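Local coordinates for protein phospholyase (PDB 5G4I) that acts as a pyridoxal-phosphate-dependent phospholyase, assigned to the elimination of phosphate from O-phosphoethanolamine, within the class III aminotransferase family, at residues G136-H148 with T159-A173. Residues are numbered along the deposited sequence; the frame is centred on the assembly and turned at random.
With PLP (pyridoxal-5'-phosphate), chain C.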
# COMPACT_ATOMS: atom_id res chain seq x y z
N GLY A 136 11.75 15.44 -15.71
CA GLY A 136 12.82 16.30 -15.17
C GLY A 136 12.31 17.55 -14.44
O GLY A 136 13.11 18.46 -14.08
N ASN A 137 10.99 17.63 -14.21
CA ASN A 137 10.31 18.71 -13.54
C ASN A 137 9.67 18.22 -12.23
O ASN A 137 9.48 16.98 -12.03
CB ASN A 137 9.19 19.33 -14.44
CG ASN A 137 9.69 19.96 -15.73
OD1 ASN A 137 8.98 19.99 -16.80
ND2 ASN A 137 10.89 20.44 -15.68
N THR A 138 9.30 19.12 -11.33
CA THR A 138 8.61 18.74 -10.07
C THR A 138 7.25 19.40 -9.90
O THR A 138 6.45 19.01 -8.95
CB THR A 138 9.44 19.14 -8.82
OG1 THR A 138 9.82 20.57 -8.92
CG2 THR A 138 10.69 18.32 -8.71
N GLY A 139 6.83 20.40 -10.70
CA GLY A 139 5.58 21.09 -10.48
C GLY A 139 4.30 20.25 -10.63
O GLY A 139 4.24 19.41 -11.54
N VAL A 140 3.36 20.45 -9.69
CA VAL A 140 2.07 19.73 -9.70
C VAL A 140 0.91 20.69 -9.79
O VAL A 140 0.77 21.64 -8.96
CB VAL A 140 1.96 18.84 -8.44
CG1 VAL A 140 0.56 18.18 -8.35
CG2 VAL A 140 3.06 17.81 -8.38
N LEU A 141 -0.02 20.47 -10.74
CA LEU A 141 -1.32 21.16 -10.81
C LEU A 141 -2.41 20.22 -10.29
O LEU A 141 -2.52 19.09 -10.80
CB LEU A 141 -1.62 21.54 -12.28
CG LEU A 141 -0.67 22.55 -12.95
CD1 LEU A 141 -1.05 22.69 -14.42
CD2 LEU A 141 -0.67 23.90 -12.33
N VAL A 142 -3.14 20.68 -9.29
CA VAL A 142 -4.26 19.94 -8.72
C VAL A 142 -5.44 20.89 -8.54
O VAL A 142 -5.28 22.15 -8.58
CB VAL A 142 -4.00 19.30 -7.34
CG1 VAL A 142 -3.21 18.01 -7.47
CG2 VAL A 142 -3.37 20.31 -6.35
N SER A 143 -6.69 20.41 -8.26
CA SER A 143 -7.75 21.31 -7.88
C SER A 143 -7.55 21.87 -6.45
O SER A 143 -6.84 21.25 -5.63
CB SER A 143 -9.12 20.60 -7.91
OG SER A 143 -9.50 20.16 -6.66
N ASP A 144 -8.20 23.01 -6.18
CA ASP A 144 -8.20 23.63 -4.86
C ASP A 144 -9.11 23.00 -3.84
O ASP A 144 -9.15 23.50 -2.71
CB ASP A 144 -8.47 25.13 -4.96
CG ASP A 144 -9.86 25.48 -5.32
OD1 ASP A 144 -10.78 24.66 -5.50
OD2 ASP A 144 -10.03 26.74 -5.58
N PHE A 145 -9.72 21.82 -4.11
CA PHE A 145 -10.42 21.08 -3.04
C PHE A 145 -10.41 19.57 -3.42
O PHE A 145 -11.44 18.99 -3.77
CB PHE A 145 -11.82 21.65 -2.73
CG PHE A 145 -12.27 21.36 -1.31
CD1 PHE A 145 -11.75 22.09 -0.29
CD2 PHE A 145 -13.10 20.29 -1.06
CE1 PHE A 145 -12.11 21.81 1.05
CE2 PHE A 145 -13.50 20.07 0.32
CZ PHE A 145 -12.97 20.80 1.25
N SER A 146 -9.20 19.00 -3.36
CA SER A 146 -8.97 17.60 -3.81
C SER A 146 -8.27 16.74 -2.78
O SER A 146 -7.64 17.24 -1.83
CB SER A 146 -8.19 17.57 -5.13
OG SER A 146 -7.02 18.31 -5.08
N TYR A 147 -8.33 15.42 -3.00
CA TYR A 147 -7.66 14.44 -2.14
C TYR A 147 -7.26 13.21 -2.97
O TYR A 147 -8.10 12.57 -3.61
CB TYR A 147 -8.52 14.03 -0.94
CG TYR A 147 -7.87 12.94 -0.10
CD1 TYR A 147 -6.77 13.20 0.69
CD2 TYR A 147 -8.30 11.59 -0.19
CE1 TYR A 147 -6.12 12.24 1.41
CE2 TYR A 147 -7.68 10.61 0.58
CZ TYR A 147 -6.59 10.91 1.37
OH TYR A 147 -5.94 9.94 2.08
N HIS A 148 -5.94 12.93 -3.01
CA HIS A 148 -5.42 11.83 -3.85
C HIS A 148 -4.65 10.76 -3.08
O HIS A 148 -4.11 9.79 -3.64
CB HIS A 148 -4.53 12.46 -5.00
CG HIS A 148 -5.31 13.34 -5.91
ND1 HIS A 148 -6.20 12.87 -6.83
CD2 HIS A 148 -5.35 14.70 -6.03
CE1 HIS A 148 -6.76 13.88 -7.46
NE2 HIS A 148 -6.30 15.01 -6.97
N THR A 159 -5.41 19.59 -0.81
CA THR A 159 -6.16 20.83 -0.60
C THR A 159 -7.55 20.59 0.02
O THR A 159 -8.15 21.59 0.57
CB THR A 159 -6.28 21.58 -1.89
OG1 THR A 159 -6.95 20.75 -2.86
CG2 THR A 159 -4.92 22.04 -2.42
N GLY A 160 -8.12 19.39 -0.02
CA GLY A 160 -9.49 19.13 0.39
C GLY A 160 -9.65 18.42 1.68
O GLY A 160 -10.80 18.04 2.07
N LEU A 161 -8.56 18.24 2.40
CA LEU A 161 -8.59 17.60 3.70
C LEU A 161 -7.47 18.21 4.58
O LEU A 161 -6.46 18.72 4.02
CB LEU A 161 -8.40 16.07 3.33
CG LEU A 161 -8.09 15.00 4.24
CD1 LEU A 161 -8.70 13.67 3.87
CD2 LEU A 161 -6.58 14.92 4.40
N THR A 162 -7.62 18.20 5.93
CA THR A 162 -6.61 18.80 6.79
C THR A 162 -5.35 17.88 6.96
O THR A 162 -5.46 16.71 7.36
CB THR A 162 -7.22 19.05 8.21
OG1 THR A 162 -8.23 20.01 8.05
CG2 THR A 162 -6.14 19.64 9.17
N VAL A 163 -4.18 18.45 6.65
CA VAL A 163 -2.88 17.83 6.91
C VAL A 163 -1.91 18.84 7.58
O VAL A 163 -2.12 20.07 7.44
CB VAL A 163 -2.22 17.24 5.62
CG1 VAL A 163 -3.05 16.11 5.05
CG2 VAL A 163 -1.92 18.31 4.58
N HIS A 164 -0.94 18.33 8.33
CA HIS A 164 0.05 19.24 9.00
C HIS A 164 0.96 19.88 8.01
O HIS A 164 1.44 21.03 8.21
CB HIS A 164 0.83 18.36 10.00
CG HIS A 164 1.80 19.10 10.87
ND1 HIS A 164 1.46 19.70 12.07
CD2 HIS A 164 3.13 19.23 10.74
CE1 HIS A 164 2.56 20.18 12.63
NE2 HIS A 164 3.58 19.94 11.82
N GLU A 165 1.32 19.18 6.92
CA GLU A 165 2.27 19.74 5.93
C GLU A 165 1.71 21.00 5.27
O GLU A 165 0.57 20.98 4.78
CB GLU A 165 2.51 18.73 4.77
CG GLU A 165 3.29 17.47 5.21
CD GLU A 165 2.55 16.33 5.93
OE1 GLU A 165 1.33 16.44 6.18
OE2 GLU A 165 3.27 15.33 6.28
N PRO A 166 2.49 22.09 5.19
CA PRO A 166 2.03 23.21 4.43
C PRO A 166 2.00 22.83 2.91
O PRO A 166 2.73 21.89 2.49
CB PRO A 166 3.16 24.29 4.64
CG PRO A 166 3.74 23.95 5.94
CD PRO A 166 3.71 22.39 5.97
N LEU A 167 1.10 23.46 2.16
CA LEU A 167 1.05 23.15 0.72
C LEU A 167 2.43 23.36 0.14
O LEU A 167 3.12 24.46 0.35
CB LEU A 167 0.04 24.04 -0.02
CG LEU A 167 -0.32 23.60 -1.48
CD1 LEU A 167 -1.10 22.28 -1.44
CD2 LEU A 167 -1.08 24.70 -2.23
N GLY A 168 2.94 22.43 -0.67
CA GLY A 168 4.29 22.51 -1.23
C GLY A 168 4.53 23.69 -2.14
O GLY A 168 3.61 24.09 -2.89
N ALA A 169 5.78 24.20 -2.10
CA ALA A 169 6.06 25.31 -3.04
C ALA A 169 5.99 24.90 -4.50
O ALA A 169 5.81 25.78 -5.37
CB ALA A 169 7.48 25.82 -2.76
N HIS A 170 6.09 23.60 -4.78
CA HIS A 170 6.02 23.07 -6.16
C HIS A 170 4.56 22.86 -6.63
O HIS A 170 4.37 22.25 -7.72
CB HIS A 170 6.82 21.76 -6.28
CG HIS A 170 6.29 20.65 -5.38
ND1 HIS A 170 6.42 20.70 -3.98
CD2 HIS A 170 5.64 19.51 -5.66
CE1 HIS A 170 5.81 19.62 -3.47
NE2 HIS A 170 5.37 18.88 -4.47
N VAL A 171 3.58 23.31 -5.87
CA VAL A 171 2.14 22.97 -6.15
C VAL A 171 1.44 24.29 -6.51
O VAL A 171 1.60 25.31 -5.78
CB VAL A 171 1.47 22.25 -4.94
CG1 VAL A 171 0.04 21.83 -5.28
CG2 VAL A 171 2.36 21.11 -4.50
N ARG A 172 0.52 24.24 -7.50
CA ARG A 172 -0.47 25.27 -7.72
C ARG A 172 -1.86 24.66 -7.73
O ARG A 172 -2.07 23.69 -8.50
CB ARG A 172 -0.21 26.11 -9.01
CG ARG A 172 1.13 26.87 -9.01
CD ARG A 172 1.20 28.02 -7.96
NE ARG A 172 2.50 28.71 -8.08
CZ ARG A 172 3.60 28.28 -7.50
NH1 ARG A 172 3.67 27.16 -6.78
NH2 ARG A 172 4.82 28.83 -7.78
N ALA A 173 -2.77 25.22 -6.89
CA ALA A 173 -4.16 24.78 -6.82
C ALA A 173 -5.07 25.58 -7.74
O ALA A 173 -4.98 26.85 -7.79
CB ALA A 173 -4.60 24.90 -5.41
N1 PLP C . -7.73 9.15 -4.83
C2 PLP C . -9.08 9.20 -4.78
C2A PLP C . -9.85 9.99 -5.81
C3 PLP C . -9.82 8.47 -3.71
O3 PLP C . -11.18 8.51 -3.64
C4 PLP C . -9.01 7.71 -2.72
C4A PLP C . -9.66 6.96 -1.62
C5 PLP C . -7.54 7.74 -2.89
C6 PLP C . -6.99 8.47 -3.94
C5A PLP C . -6.65 6.99 -1.92
O4P PLP C . -7.08 5.64 -1.83
P PLP C . -6.50 4.67 -0.68
O1P PLP C . -7.26 5.08 0.56
O2P PLP C . -6.82 3.28 -1.17
O3P PLP C . -5.03 5.00 -0.64
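Thr-159 OG1 reaches from its own loop into the turn that follows strand 140-143, between Ser-143 O and Ser-146 N, and shows how one hydroxyl can pin two loops together. It donates to Ser-143 O at 2.8 Å and accepts a nearly straight bond from Ser-146 N; chi1 of 59°, with OG1 between the backbone N and the carbonyl carbon, brings the oxygen to both partners. Ser-146 OG reaches Ser-143 O from the same face of that carbonyl, which thus takes two hydroxyl donors. Next door, Gly-160 N binds Ser-146 O at 2.9 Å. Packing is tight here: Gly-160 CA stands 3.7 Å from the centroid of the Phe-145 ring, over its face. A side chain on Gly-160 would run into the backbone at Ser-146 N. The ring swings back over the glycine with CG anti to the backbone N (chi1 -154°). Replacing Phe-145 by an alanine would probably lose this CH-pi contact and leave Gly-160 CA without the ring face that covers it. Farther on, Leu-161 CD1 lies over one face of Tyr-147, toward the rim, 3.7 Å from CD1 of that ring; Tyr-147 and His-148 belong to the pyridoxal phosphate pocket.

The strands form a simpler parallel pairing, with Val-140 N bound to His-170 O at 2.9 Å and Val-140 O to Arg-172 N. Val-142 CG2 meets Val-171 CG1 on one face, whereas Leu-141 CD2 meets Arg-172 CB on the other. The looser side is the 162-169 excursion, where Glu-165 instead forms a salt bridge with Arg-129 of the second subunit. Together the segments belong to a beta-alpha-beta unit at one border of the central sheet of the fold type I large domain: 171-174 is outermost within the chain, 140-143 is flanked on its other side by 214-217, and helix 187-207 covers Leu-141 and Arg-172.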